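Local coordinates for protein member of s1p family of ribosomal proteins (Pyrococcus furiosus, PDB 5YH1) that probably acts as an exonuclease of the DHH (RecJ-like) family and binds manganese, this chain being the DHH-containing part of a longer protein that also carries nucleic-acid-binding and zinc-finger regions, at residues Q304-V315 / K345-F354; F387-L396 / V405-I416. All blocks are in the same frame, centred on the assembly; numbering follows the deposited sequence.

Interaction 1 (Q304-V315 / K345-F354); sequences QEKVLKAVLPHV and KLSGIIHDHF
Q304 and L308 near the end of helix 286-311, and L312 in the 3-10 turn that follows, rest on I349 and H353 of helix 343-358, in a helix-helix crossing that shows how one stripe of side chains can change chemistry from end to end. The short axes approach to 10.4 Å at an angle of -75°, and L308 and I350 have the closest CA atoms. L308 fills the middle: its CD1 touches I349 CG2 at 3.9 Å and also meets I350 CG1, while CD2 leans toward H353. Along the neighbouring stripe V311 CG1 reaches I350 CD1 (3.9 Å), and V307 CG2 meets L346 CD1. The long helix leads into the C-terminal part of the chain, and this crossing seats its end there, where helix 343-358 covers the mixed sheet; I329 of that sheet touches V311 and V315. At the C-terminal end, L312 lays CD2 over one face of the H353 ring, 3.8 Å from its centroid, a CH-pi contact; with CG of H353 anti to the backbone N (chi1 170°), the ring turns a face to the leucine. The other methyl of L312, CD1, lies 3.9 Å from F354 CE1, which V315 CG1 also approaches at 3.8 Å. Toward the other end the extended Q304 chain lays CG against I349 CD1 (3.7 Å) and carries NE2 to within 3.6 Å of K345 CE. That amide nitrogen bonds to Y340 and to E258, and E258 also takes a salt bridge from K345 NZ. F419 of the second subunit packs on V311.

Interaction 2 (F387-L396 / V405-I416); sequences FDLNKIVKIL and VEGGGHSYAGSI
L389 projects from the first turn of helix 389-399 into the shallow surface of the hairpin 406-416, where glycine backbones offer the hollow. Its CD2 settles 3.8 Å from G414 CA and also near G408 CA, so one methyl bridges both strands. Beside it the N390 amide lies against the strand edge and grips G409 twice: ND2 donates to G409 O (3.0 Å, 158°), nearly in the amide's own plane but from above the carbonyl plane, and OD1 accepts from G409 N at 3.1 Å. With no side chain at G408, N390 OD1 can sit 3.4 Å from its CA. A turn further on, V393 wedges CG1 over G407 O while CG2 slides past I416 CG1 (4.1 Å); V405 CG1 then fills the groove between V393 and L396. At the helix start D388 is the N-cap, its OD1 accepting from K391 N, and L389 N bonds to S411 O at 3.0 Å, tying the hairpin turn to the helix. The turn points H410 away from the helix, its side chain about 8 Å from the manganese. G407 to H410 spell the GGGH signature known from DHHA1 domains, which in relatives takes part in substrate binding; its place here is consistent with that.

Both contacts lie in the C-terminal part of the chain, yet one pairs two helices beside the mixed sheet and the other lays a helix on two of its strands. In interaction 1 half of the touching residues are buried and none is exposed; its apolar middle has Q304 and K345 at one end and an imidazole at the other, and it borders the second subunit. Interaction 2 has a buried L389, V393 and I416 side and an exposed glycine rim, where backbone atoms and an amide share the work. No helix or strand is common to both. Interaction 1 reaches E258 of helix 250-267 through Q304 and K345; interaction 2 carries H410 close to the manganese ligands H163 and D229.

Interaction 1 (Q304-V315 / K345-F354)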
loop_
_atom_site.group_PDB
_atom_site.type_symbol
_atom_site.label_atom_id
_atom_site.label_comp_id
_atom_site.label_asym_id
_atom_site.label_seq_id
_atom_site.Cartn_x
_atom_site.Cartn_y
_atom_site.Cartn_z
ATOM N N GLN A 304 20.856 -11.829 10.323
ATOM C CA GLN A 304 21.403 -12.749 9.323
ATOM C C GLN A 304 21.894 -14.049 9.958
ATOM O O GLN A 304 21.615 -15.127 9.448
ATOM C CB GLN A 304 22.508 -12.076 8.510
ATOM C CG GLN A 304 21.989 -10.958 7.618
ATOM C CD GLN A 304 23.055 -10.373 6.706
ATOM O OE1 GLN A 304 24.121 -10.945 6.546
ATOM N NE2 GLN A 304 22.765 -9.229 6.103
ATOM N N GLU A 305 22.613 -13.949 11.076
ATOM C CA GLU A 305 23.108 -15.141 11.772
ATOM C C GLU A 305 21.982 -16.022 12.294
ATOM O O GLU A 305 22.048 -17.245 12.183
ATOM C CB GLU A 305 24.016 -14.747 12.939
ATOM C CG GLU A 305 25.353 -14.218 12.476
ATOM C CD GLU A 305 26.204 -13.671 13.604
ATOM O OE1 GLU A 305 25.673 -13.356 14.695
ATOM O OE2 GLU A 305 27.421 -13.546 13.380
ATOM N N LYS A 306 20.962 -15.391 12.866
ATOM C CA LYS A 306 19.792 -16.103 13.387
ATOM C C LYS A 306 19.084 -16.857 12.273
ATOM O O LYS A 306 18.790 -18.042 12.408
ATOM C CB LYS A 306 18.784 -15.126 14.011
ATOM C CG LYS A 306 18.476 -15.366 15.473
ATOM C CD LYS A 306 19.436 -14.593 16.374
ATOM N N VAL A 307 18.790 -16.162 11.178
ATOM C CA VAL A 307 18.032 -16.781 10.086
ATOM C C VAL A 307 18.874 -17.890 9.446
ATOM O O VAL A 307 18.383 -18.982 9.185
ATOM C CB VAL A 307 17.507 -15.734 9.060
ATOM C CG1 VAL A 307 18.634 -15.163 8.209
ATOM C CG2 VAL A 307 16.453 -16.347 8.153
ATOM N N LEU A 308 20.161 -17.644 9.259
ATOM C CA LEU A 308 21.037 -18.661 8.692
ATOM C C LEU A 308 21.081 -19.923 9.556
ATOM O O LEU A 308 20.927 -21.036 9.045
ATOM C CB LEU A 308 22.446 -18.100 8.499
ATOM C CG LEU A 308 23.417 -18.986 7.727
ATOM C CD1 LEU A 308 22.876 -19.333 6.341
ATOM C CD2 LEU A 308 24.760 -18.286 7.626
ATOM N N LYS A 309 21.259 -19.751 10.862
ATOM C CA LYS A 309 21.269 -20.884 11.785
ATOM C C LYS A 309 19.992 -21.731 11.721
ATOM O O LYS A 309 20.051 -22.959 11.772
ATOM C CB LYS A 309 21.487 -20.405 13.216
ATOM C CG LYS A 309 21.733 -21.542 14.186
ATOM C CD LYS A 309 21.936 -21.038 15.599
ATOM C CE LYS A 309 22.063 -22.209 16.559
ATOM N NZ LYS A 309 22.260 -21.727 17.953
ATOM N N ALA A 310 18.845 -21.078 11.591
ATOM C CA ALA A 310 17.559 -21.777 11.546
ATOM C C ALA A 310 17.274 -22.449 10.197
ATOM O O ALA A 310 16.605 -23.489 10.155
ATOM C CB ALA A 310 16.432 -20.814 11.894
ATOM N N VAL A 311 17.770 -21.858 9.106
ATOM C CA VAL A 311 17.435 -22.310 7.747
ATOM C C VAL A 311 18.403 -23.364 7.195
ATOM O O VAL A 311 18.004 -24.278 6.466
ATOM C CB VAL A 311 17.362 -21.105 6.774
ATOM C CG1 VAL A 311 17.128 -21.566 5.344
ATOM C CG2 VAL A 311 16.242 -20.162 7.191
ATOM N N LEU A 312 19.673 -23.232 7.554
ATOM C CA LEU A 312 20.747 -24.105 7.054
ATOM C C LEU A 312 20.487 -25.604 7.182
ATOM O O LEU A 312 20.785 -26.350 6.262
ATOM C CB LEU A 312 22.056 -23.753 7.760
ATOM C CG LEU A 312 23.370 -24.042 7.075
ATOM C CD1 LEU A 312 23.397 -23.477 5.656
ATOM C CD2 LEU A 312 24.479 -23.441 7.936
ATOM N N PRO A 313 19.916 -26.060 8.313
ATOM C CA PRO A 313 19.590 -27.490 8.407
ATOM C C PRO A 313 18.623 -28.004 7.339
ATOM O O PRO A 313 18.535 -29.208 7.131
ATOM C CB PRO A 313 18.943 -27.607 9.793
ATOM C CG PRO A 313 19.556 -26.516 10.571
ATOM C CD PRO A 313 19.681 -25.375 9.594
ATOM N N HIS A 314 17.902 -27.107 6.674
ATOM C CA HIS A 314 16.971 -27.506 5.620
ATOM C C HIS A 314 17.551 -27.389 4.220
ATOM O O HIS A 314 16.890 -27.722 3.253
ATOM C CB HIS A 314 15.699 -26.670 5.746
ATOM C CG HIS A 314 15.056 -26.811 7.084
ATOM N ND1 HIS A 314 15.067 -25.804 8.022
ATOM C CD2 HIS A 314 14.453 -27.871 7.671
ATOM C CE1 HIS A 314 14.466 -26.229 9.118
ATOM N NE2 HIS A 314 14.080 -27.478 8.931
ATOM N N VAL A 315 18.791 -26.936 4.102
ATOM C CA VAL A 315 19.428 -26.848 2.788
ATOM C C VAL A 315 19.981 -28.225 2.430
ATOM O O VAL A 315 20.766 -28.768 3.177
ATOM C CB VAL A 315 20.569 -25.809 2.783
ATOM C CG1 VAL A 315 21.221 -25.720 1.407
ATOM C CG2 VAL A 315 20.043 -24.450 3.210
ATOM N N LYS A 345 17.766 -12.028 -0.859
ATOM C CA LYS A 345 18.833 -11.762 0.103
ATOM C C LYS A 345 19.196 -13.022 0.887
ATOM O O LYS A 345 20.371 -13.284 1.139
ATOM C CB LYS A 345 18.398 -10.650 1.062
ATOM C CG LYS A 345 19.398 -10.296 2.155
ATOM C CD LYS A 345 20.630 -9.627 1.578
ATOM C CE LYS A 345 21.715 -9.511 2.626
ATOM N NZ LYS A 345 22.922 -8.835 2.088
ATOM N N LEU A 346 18.184 -13.786 1.282
ATOM C CA LEU A 346 18.394 -15.046 1.988
ATOM C C LEU A 346 19.220 -16.024 1.167
ATOM O O LEU A 346 20.128 -16.660 1.694
ATOM C CB LEU A 346 17.058 -15.700 2.359
ATOM C CG LEU A 346 17.129 -17.051 3.080
ATOM C CD1 LEU A 346 17.967 -16.961 4.355
ATOM C CD2 LEU A 346 15.732 -17.537 3.408
ATOM N N SER A 347 18.885 -16.168 -0.113
ATOM C CA SER A 347 19.638 -17.051 -1.002
ATOM C C SER A 347 21.106 -16.633 -1.073
ATOM O O SER A 347 21.988 -17.480 -1.126
ATOM C CB SER A 347 19.033 -17.072 -2.408
ATOM O OG SER A 347 19.269 -15.838 -3.069
ATOM N N GLY A 348 21.355 -15.326 -1.052
ATOM C CA GLY A 348 22.715 -14.798 -1.041
ATOM C C GLY A 348 23.474 -15.147 0.230
ATOM O O GLY A 348 24.665 -15.464 0.186
ATOM N N ILE A 349 22.777 -15.090 1.361
ATOM C CA ILE A 349 23.375 -15.393 2.663
ATOM C C ILE A 349 23.730 -16.874 2.740
ATOM O O ILE A 349 24.785 -17.232 3.254
ATOM C CB ILE A 349 22.413 -15.016 3.812
ATOM C CG1 ILE A 349 22.320 -13.497 3.949
ATOM C CG2 ILE A 349 22.845 -15.631 5.135
ATOM C CD1 ILE A 349 21.075 -13.053 4.695
ATOM N N ILE A 350 22.841 -17.730 2.242
ATOM C CA ILE A 350 23.103 -19.168 2.197
ATOM C C ILE A 350 24.253 -19.454 1.230
ATOM O O ILE A 350 25.188 -20.205 1.552
ATOM C CB ILE A 350 21.840 -19.952 1.802
ATOM C CG1 ILE A 350 20.796 -19.864 2.932
ATOM C CG2 ILE A 350 22.166 -21.414 1.508
ATOM C CD1 ILE A 350 19.375 -20.168 2.490
ATOM N N HIS A 351 24.189 -18.834 0.055
ATOM C CA HIS A 351 25.214 -19.030 -0.960
ATOM C C HIS A 351 26.598 -18.613 -0.440
ATOM O O HIS A 351 27.566 -19.361 -0.597
ATOM C CB HIS A 351 24.858 -18.254 -2.226
ATOM C CG HIS A 351 25.706 -18.598 -3.404
ATOM N ND1 HIS A 351 25.762 -19.870 -3.931
ATOM C CD2 HIS A 351 26.505 -17.831 -4.180
ATOM C CE1 HIS A 351 26.562 -19.873 -4.981
ATOM N NE2 HIS A 351 27.027 -18.647 -5.152
ATOM N N ASP A 352 26.672 -17.437 0.184
ATOM C CA ASP A 352 27.921 -16.945 0.783
ATOM C C ASP A 352 28.484 -17.916 1.797
ATOM O O ASP A 352 29.695 -18.106 1.867
ATOM C CB ASP A 352 27.723 -15.596 1.474
ATOM C CG ASP A 352 27.517 -14.468 0.501
ATOM O OD1 ASP A 352 27.793 -14.643 -0.706
ATOM O OD2 ASP A 352 27.048 -13.398 0.939
ATOM N N HIS A 353 27.608 -18.526 2.585
ATOM C CA HIS A 353 28.046 -19.484 3.594
ATOM C C HIS A 353 28.735 -20.668 2.934
ATOM O O HIS A 353 29.776 -21.125 3.407
ATOM C CB HIS A 353 26.868 -19.954 4.438
ATOM C CG HIS A 353 27.191 -21.102 5.336
ATOM N ND1 HIS A 353 27.704 -20.933 6.603
ATOM C CD2 HIS A 353 27.069 -22.437 5.152
ATOM C CE1 HIS A 353 27.884 -22.116 7.163
ATOM N NE2 HIS A 353 27.516 -23.045 6.300
ATOM N N PHE A 354 28.162 -21.151 1.832
ATOM C CA PHE A 354 28.745 -22.277 1.119
ATOM C C PHE A 354 30.061 -21.878 0.439
ATOM O O PHE A 354 30.983 -22.688 0.364
ATOM C CB PHE A 354 27.732 -22.918 0.154
ATOM C CG PHE A 354 26.787 -23.868 0.838
ATOM C CD1 PHE A 354 25.590 -23.418 1.378
ATOM C CD2 PHE A 354 27.115 -25.201 0.980
ATOM C CE1 PHE A 354 24.730 -24.286 2.039
ATOM C CE2 PHE A 354 26.263 -26.078 1.638
ATOM C CZ PHE A 354 25.064 -25.620 2.167
#

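Interaction 2 (F387-L396 / V405-I416)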
loop_
_atom_site.group_PDB
_atom_site.type_symbol
_atom_site.label_atom_id
_atom_site.label_comp_id
_atom_site.label_asym_id
_atom_site.label_seq_id
_atom_site.Cartn_x
_atom_site.Cartn_y
_atom_site.Cartn_z
ATOM N N PHE A 387 28.198 -22.612 -17.230
ATOM C CA PHE A 387 26.861 -22.403 -16.718
ATOM C C PHE A 387 26.329 -21.079 -17.256
ATOM O O PHE A 387 26.981 -20.054 -17.140
ATOM C CB PHE A 387 26.863 -22.379 -15.191
ATOM C CG PHE A 387 25.536 -22.018 -14.605
ATOM C CD1 PHE A 387 24.553 -22.980 -14.456
ATOM C CD2 PHE A 387 25.253 -20.710 -14.246
ATOM C CE1 PHE A 387 23.309 -22.649 -13.930
ATOM C CE2 PHE A 387 24.014 -20.375 -13.721
ATOM C CZ PHE A 387 23.043 -21.345 -13.568
ATOM N N ASP A 388 25.150 -21.109 -17.862
ATOM C CA ASP A 388 24.500 -19.884 -18.325
ATOM C C ASP A 388 23.017 -20.005 -18.024
ATOM O O ASP A 388 22.316 -20.817 -18.634
ATOM C CB ASP A 388 24.735 -19.673 -19.827
ATOM C CG ASP A 388 24.158 -18.347 -20.346
ATOM O OD1 ASP A 388 23.142 -17.847 -19.821
ATOM O OD2 ASP A 388 24.724 -17.798 -21.304
ATOM N N LEU A 389 22.558 -19.200 -17.068
ATOM C CA LEU A 389 21.185 -19.255 -16.609
ATOM C C LEU A 389 20.194 -18.890 -17.719
ATOM O O LEU A 389 19.151 -19.524 -17.839
ATOM C CB LEU A 389 20.996 -18.338 -15.398
ATOM C CG LEU A 389 19.586 -18.246 -14.806
ATOM C CD1 LEU A 389 19.123 -19.608 -14.307
ATOM C CD2 LEU A 389 19.554 -17.201 -13.696
ATOM N N ASN A 390 20.518 -17.871 -18.515
ATOM C CA ASN A 390 19.643 -17.449 -19.626
ATOM C C ASN A 390 19.437 -18.563 -20.644
ATOM O O ASN A 390 18.317 -18.780 -21.097
ATOM C CB ASN A 390 20.170 -16.184 -20.305
ATOM C CG ASN A 390 20.180 -14.988 -19.370
ATOM O OD1 ASN A 390 19.206 -14.726 -18.672
ATOM N ND2 ASN A 390 21.290 -14.268 -19.335
ATOM N N LYS A 391 20.503 -19.289 -20.971
ATOM C CA LYS A 391 20.398 -20.443 -21.870
ATOM C C LYS A 391 19.554 -21.546 -21.255
ATOM O O LYS A 391 18.765 -22.179 -21.946
ATOM C CB LYS A 391 21.777 -21.015 -22.218
ATOM C CG LYS A 391 22.575 -20.138 -23.160
ATOM C CD LYS A 391 23.978 -20.680 -23.395
ATOM C CE LYS A 391 24.818 -19.677 -24.182
ATOM N NZ LYS A 391 26.276 -19.980 -24.129
ATOM N N ILE A 392 19.740 -21.792 -19.959
ATOM C CA ILE A 392 18.991 -22.849 -19.284
ATOM C C ILE A 392 17.505 -22.507 -19.242
ATOM O O ILE A 392 16.675 -23.377 -19.460
ATOM C CB ILE A 392 19.564 -23.164 -17.884
ATOM C CG1 ILE A 392 20.895 -23.910 -18.055
ATOM C CG2 ILE A 392 18.591 -24.012 -17.067
ATOM C CD1 ILE A 392 21.707 -24.053 -16.797
ATOM N N VAL A 393 17.185 -21.240 -19.002
ATOM C CA VAL A 393 15.791 -20.784 -18.966
ATOM C C VAL A 393 15.111 -20.965 -20.323
ATOM O O VAL A 393 13.974 -21.438 -20.382
ATOM C CB VAL A 393 15.682 -19.316 -18.504
ATOM C CG1 VAL A 393 14.284 -18.759 -18.751
ATOM C CG2 VAL A 393 16.044 -19.200 -17.034
ATOM N N LYS A 394 15.801 -20.587 -21.402
ATOM C CA LYS A 394 15.291 -20.814 -22.757
ATOM C C LYS A 394 15.047 -22.306 -22.990
ATOM O O LYS A 394 13.996 -22.696 -23.512
ATOM C CB LYS A 394 16.257 -20.266 -23.817
ATOM C CG LYS A 394 16.397 -18.751 -23.807
ATOM N N ILE A 395 16.002 -23.143 -22.590
ATOM C CA ILE A 395 15.820 -24.592 -22.711
ATOM C C ILE A 395 14.562 -25.044 -21.948
ATOM O O ILE A 395 13.751 -25.801 -22.480
ATOM C CB ILE A 395 17.067 -25.378 -22.235
ATOM C CG1 ILE A 395 18.217 -25.217 -23.241
ATOM C CG2 ILE A 395 16.754 -26.859 -22.063
ATOM C CD1 ILE A 395 19.559 -25.720 -22.735
ATOM N N LEU A 396 14.395 -24.580 -20.712
ATOM C CA LEU A 396 13.260 -25.021 -19.896
ATOM C C LEU A 396 11.921 -24.607 -20.530
ATOM O O LEU A 396 10.992 -25.403 -20.572
ATOM C CB LEU A 396 13.374 -24.501 -18.454
ATOM C CG LEU A 396 14.543 -25.059 -17.616
ATOM C CD1 LEU A 396 14.595 -24.393 -16.249
ATOM C CD2 LEU A 396 14.472 -26.567 -17.450
ATOM N N VAL A 405 7.357 -20.675 -17.897
ATOM C CA VAL A 405 8.732 -20.400 -17.477
ATOM C C VAL A 405 9.206 -19.049 -18.002
ATOM O O VAL A 405 9.011 -18.726 -19.165
ATOM C CB VAL A 405 9.702 -21.494 -17.952
ATOM C CG1 VAL A 405 11.127 -21.150 -17.542
ATOM C CG2 VAL A 405 9.295 -22.854 -17.389
ATOM N N GLU A 406 9.830 -18.265 -17.131
ATOM C CA GLU A 406 10.340 -16.949 -17.492
ATOM C C GLU A 406 11.435 -16.504 -16.542
ATOM O O GLU A 406 11.499 -16.962 -15.400
ATOM C CB GLU A 406 9.217 -15.919 -17.442
ATOM C CG GLU A 406 8.716 -15.486 -18.805
ATOM C CD GLU A 406 7.372 -14.804 -18.726
ATOM O OE1 GLU A 406 7.034 -14.279 -17.641
ATOM O OE2 GLU A 406 6.658 -14.801 -19.750
ATOM N N GLY A 407 12.280 -15.597 -17.024
ATOM C CA GLY A 407 13.248 -14.908 -16.188
ATOM C C GLY A 407 14.661 -15.074 -16.693
ATOM O O GLY A 407 14.897 -15.145 -17.898
ATOM N N GLY A 408 15.600 -15.155 -15.756
ATOM C CA GLY A 408 17.026 -15.160 -16.067
ATOM C C GLY A 408 17.666 -14.014 -15.316
ATOM O O GLY A 408 17.374 -13.796 -14.140
ATOM N N GLY A 409 18.514 -13.259 -16.007
ATOM C CA GLY A 409 19.279 -12.172 -15.396
ATOM C C GLY A 409 20.706 -12.299 -15.885
ATOM O O GLY A 409 20.954 -12.258 -17.091
ATOM N N HIS A 410 21.645 -12.478 -14.960
ATOM C CA HIS A 410 23.021 -12.782 -15.341
ATOM C C HIS A 410 23.102 -14.236 -15.733
ATOM O O HIS A 410 22.203 -15.020 -15.423
ATOM C CB HIS A 410 23.990 -12.520 -14.190
ATOM C CG HIS A 410 23.942 -11.120 -13.684
ATOM N ND1 HIS A 410 24.597 -10.088 -14.315
ATOM C CD2 HIS A 410 23.299 -10.573 -12.625
ATOM C CE1 HIS A 410 24.365 -8.964 -13.663
ATOM N NE2 HIS A 410 23.581 -9.230 -12.633
ATOM N N SER A 411 24.193 -14.596 -16.402
ATOM C CA SER A 411 24.502 -15.996 -16.665
ATOM C C SER A 411 24.752 -16.756 -15.360
ATOM O O SER A 411 24.629 -17.977 -15.343
ATOM C CB SER A 411 25.727 -16.113 -17.577
ATOM O OG SER A 411 26.880 -15.570 -16.956
ATOM N N TYR A 412 25.090 -16.031 -14.283
ATOM C CA TYR A 412 25.485 -16.620 -12.983
ATOM C C TYR A 412 24.554 -16.279 -11.797
ATOM O O TYR A 412 24.698 -16.851 -10.714
ATOM C CB TYR A 412 26.926 -16.194 -12.627
ATOM C CG TYR A 412 27.113 -14.698 -12.618
ATOM C CD1 TYR A 412 26.671 -13.923 -11.543
ATOM C CD2 TYR A 412 27.701 -14.045 -13.704
ATOM C CE1 TYR A 412 26.816 -12.546 -11.545
ATOM C CE2 TYR A 412 27.851 -12.668 -13.715
ATOM C CZ TYR A 412 27.408 -11.924 -12.633
ATOM O OH TYR A 412 27.559 -10.558 -12.635
ATOM N N ALA A 413 23.617 -15.354 -11.986
ATOM C CA ALA A 413 22.744 -14.913 -10.890
ATOM C C ALA A 413 21.449 -14.317 -11.430
ATOM O O ALA A 413 21.470 -13.452 -12.307
ATOM C CB ALA A 413 23.453 -13.906 -9.992
ATOM N N GLY A 414 20.326 -14.788 -10.903
ATOM C CA GLY A 414 19.033 -14.322 -11.348
ATOM C C GLY A 414 17.921 -15.146 -10.746
ATOM O O GLY A 414 18.090 -15.775 -9.701
ATOM N N SER A 415 16.775 -15.135 -11.407
ATOM C CA SER A 415 15.606 -15.821 -10.889
ATOM C C SER A 415 14.686 -16.285 -12.006
ATOM O O SER A 415 14.664 -15.707 -13.089
ATOM C CB SER A 415 14.857 -14.925 -9.907
ATOM O OG SER A 415 14.557 -13.682 -10.497
ATOM N N ILE A 416 13.979 -17.372 -11.729
ATOM C CA ILE A 416 13.036 -17.987 -12.647
ATOM C C ILE A 416 11.646 -17.814 -12.045
ATOM O O ILE A 416 11.491 -17.799 -10.816
ATOM C CB ILE A 416 13.314 -19.493 -12.810
ATOM C CG1 ILE A 416 14.788 -19.742 -13.157
ATOM C CG2 ILE A 416 12.456 -20.080 -13.915
ATOM C CD1 ILE A 416 15.176 -21.211 -13.181
#